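Fibrillarin-like rRNA/tRNA 2'-O-methyltransferase (PDB 1FBN) probably methylates ribose 2'-hydroxyls of rRNA and tRNA, using S-adenosyl-L-methionine and a guide RNA within box C/D ribonucleoprotein particles. Local coordinates at residues K28-G33 with A119-I124. Residues are numbered along the deposited sequence; the frame is centred on the assembly and turned at random.
Sequences KSIVKG and AERENI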
loop_
_atom_site.group_PDB
_atom_site.type_symbol
_atom_site.label_atom_id
_atom_site.label_comp_id
_atom_site.label_asym_id
_atom_site.label_seq_id
_atom_site.Cartn_x
_atom_site.Cartn_y
_atom_site.Cartn_z
ATOM N N LYS A 28 14.207 -4.542 0.386
ATOM C CA LYS A 28 15.301 -5.037 1.208
ATOM C C LYS A 28 14.702 -5.442 2.562
ATOM O O LYS A 28 14.252 -4.594 3.335
ATOM C CB LYS A 28 16.345 -3.934 1.369
ATOM C CG LYS A 28 17.644 -4.379 1.989
ATOM C CD LYS A 28 18.634 -3.230 2.009
ATOM C CE LYS A 28 19.036 -2.821 0.607
ATOM N NZ LYS A 28 20.020 -1.704 0.629
ATOM N N SER A 29 14.663 -6.748 2.818
ATOM C CA SER A 29 14.090 -7.303 4.048
ATOM C C SER A 29 14.655 -6.765 5.368
ATOM O O SER A 29 15.874 -6.651 5.529
ATOM C CB SER A 29 14.213 -8.831 4.025
ATOM O OG SER A 29 13.667 -9.418 5.197
ATOM N N ILE A 30 13.763 -6.421 6.298
ATOM C CA ILE A 30 14.187 -5.940 7.616
ATOM C C ILE A 30 14.197 -7.075 8.658
ATOM O O ILE A 30 14.531 -6.859 9.821
ATOM C CB ILE A 30 13.339 -4.746 8.137
ATOM C CG1 ILE A 30 11.864 -5.132 8.245
ATOM C CG2 ILE A 30 13.553 -3.521 7.259
ATOM C CD1 ILE A 30 11.020 -4.102 8.964
ATOM N N VAL A 31 13.786 -8.270 8.238
ATOM C CA VAL A 31 13.787 -9.463 9.094
ATOM C C VAL A 31 14.350 -10.596 8.240
ATOM O O VAL A 31 13.609 -11.371 7.626
ATOM C CB VAL A 31 12.375 -9.858 9.595
ATOM C CG1 VAL A 31 12.466 -11.102 10.479
ATOM C CG2 VAL A 31 11.753 -8.715 10.375
ATOM N N LYS A 32 15.674 -10.673 8.197
ATOM C CA LYS A 32 16.366 -11.674 7.397
ATOM C C LYS A 32 16.190 -13.110 7.879
ATOM O O LYS A 32 16.062 -13.375 9.080
ATOM C CB LYS A 32 17.837 -11.290 7.268
ATOM C CG LYS A 32 17.989 -9.842 6.793
ATOM C CD LYS A 32 19.419 -9.408 6.524
ATOM C CE LYS A 32 20.304 -9.494 7.754
ATOM N NZ LYS A 32 20.655 -10.906 8.097
ATOM N N GLY A 33 16.135 -14.024 6.917
ATOM C CA GLY A 33 15.955 -15.430 7.222
ATOM C C GLY A 33 14.491 -15.796 7.373
ATOM O O GLY A 33 14.162 -16.871 7.881
ATOM N N ALA A 119 5.503 -10.805 12.199
ATOM C CA ALA A 119 6.086 -11.116 13.498
ATOM C C ALA A 119 7.193 -10.191 14.004
ATOM O O ALA A 119 6.963 -9.362 14.889
ATOM C CB ALA A 119 6.573 -12.566 13.505
ATOM N N GLU A 120 8.381 -10.312 13.423
ATOM C CA GLU A 120 9.524 -9.520 13.865
ATOM C C GLU A 120 9.692 -8.116 13.279
ATOM O O GLU A 120 10.692 -7.450 13.545
ATOM C CB GLU A 120 10.807 -10.343 13.710
ATOM C CG GLU A 120 10.725 -11.722 14.382
ATOM C CD GLU A 120 12.035 -12.490 14.350
ATOM O OE1 GLU A 120 12.903 -12.212 15.206
ATOM O OE2 GLU A 120 12.195 -13.378 13.481
ATOM N N ARG A 121 8.721 -7.669 12.484
ATOM C CA ARG A 121 8.767 -6.327 11.896
ATOM C C ARG A 121 8.169 -5.363 12.914
ATOM O O ARG A 121 6.981 -5.051 12.883
ATOM C CB ARG A 121 7.999 -6.286 10.572
ATOM C CG ARG A 121 8.721 -7.019 9.458
ATOM C CD ARG A 121 7.992 -6.952 8.128
ATOM N NE ARG A 121 8.924 -7.147 7.019
ATOM C CZ ARG A 121 9.541 -8.293 6.742
ATOM N NH1 ARG A 121 9.320 -9.370 7.485
ATOM N NH2 ARG A 121 10.428 -8.347 5.755
ATOM N N GLU A 122 9.020 -4.899 13.818
ATOM C CA GLU A 122 8.604 -4.016 14.896
ATOM C C GLU A 122 8.161 -2.602 14.546
ATOM O O GLU A 122 7.642 -1.897 15.411
ATOM C CB GLU A 122 9.659 -4.019 15.997
ATOM C CG GLU A 122 9.800 -5.393 16.640
ATOM C CD GLU A 122 10.888 -5.453 17.688
ATOM O OE1 GLU A 122 10.694 -4.875 18.782
ATOM O OE2 GLU A 122 11.932 -6.089 17.422
ATOM N N ASN A 123 8.349 -2.185 13.293
ATOM C CA ASN A 123 7.910 -0.854 12.876
ATOM C C ASN A 123 6.440 -0.879 12.442
ATOM O O ASN A 123 5.872 0.147 12.061
ATOM C CB ASN A 123 8.812 -0.263 11.785
ATOM C CG ASN A 123 8.901 -1.133 10.555
ATOM O OD1 ASN A 123 8.755 -2.354 10.627
ATOM N ND2 ASN A 123 9.170 -0.507 9.411
ATOM N N ILE A 124 5.838 -2.066 12.504
ATOM C CA ILE A 124 4.424 -2.243 12.175
ATOM C C ILE A 124 3.663 -2.259 13.501
ATOM O O ILE A 124 3.923 -3.092 14.373
ATOM C CB ILE A 124 4.149 -3.566 11.424
ATOM C CG1 ILE A 124 4.888 -3.590 10.087
ATOM C CG2 ILE A 124 2.661 -3.717 11.175
ATOM C CD1 ILE A 124 4.627 -4.839 9.269
HETATM O O HOH W 1 11.221 -11.259 6.278
#
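The carbonyl oxygen of V31 reaches the R121 guanidinium through a water: water 1 donates to V31 O at 2.7 Å and accepts from R121 NH1 at 2.9 Å, lying in the guanidinium plane at its edge. Just before this carbonyl, S29 OG accepts from V31 N at 3.3 Å with an N-H...O angle of 148°, an ST turn; chi1 of -180° puts OG beside the carbonyl carbon of S29, where V31 N can reach it. Side-chain packing, largely by aliphatic carbons, makes up much of the rest. V31 CG2 lies over one face of the guanidinium and packs 3.6 Å from R121 CG, while V31 CG1 meets the E120 side chain at about a right angle, 3.7 Å from its CB. I30 crosses R121 at a slant, its CD1 3.7 Å from R121 CG, and the same methyl ends 3.3 Å from N123 OD1, a buried oxygen with no polar partner in the model; N123 ND2, by contrast, bonds to A93 O and A96 O. R121 stays extended from CG to NE, which carries its charge past both aliphatic residues to a salt bridge with D94, whose OD1 also accepts from I30 N. A leucine in place of R121 would probably leave D94 without its ionic mate and break the water link to V31 O. The contact thus joins the loop after strand 25-28 of the antiparallel N-terminal sheet to the loop between helix 108-117 and strand 124-128 of the Rossmann-like methyltransferase domain, with A93 and D94 of helix 87-95 alongside.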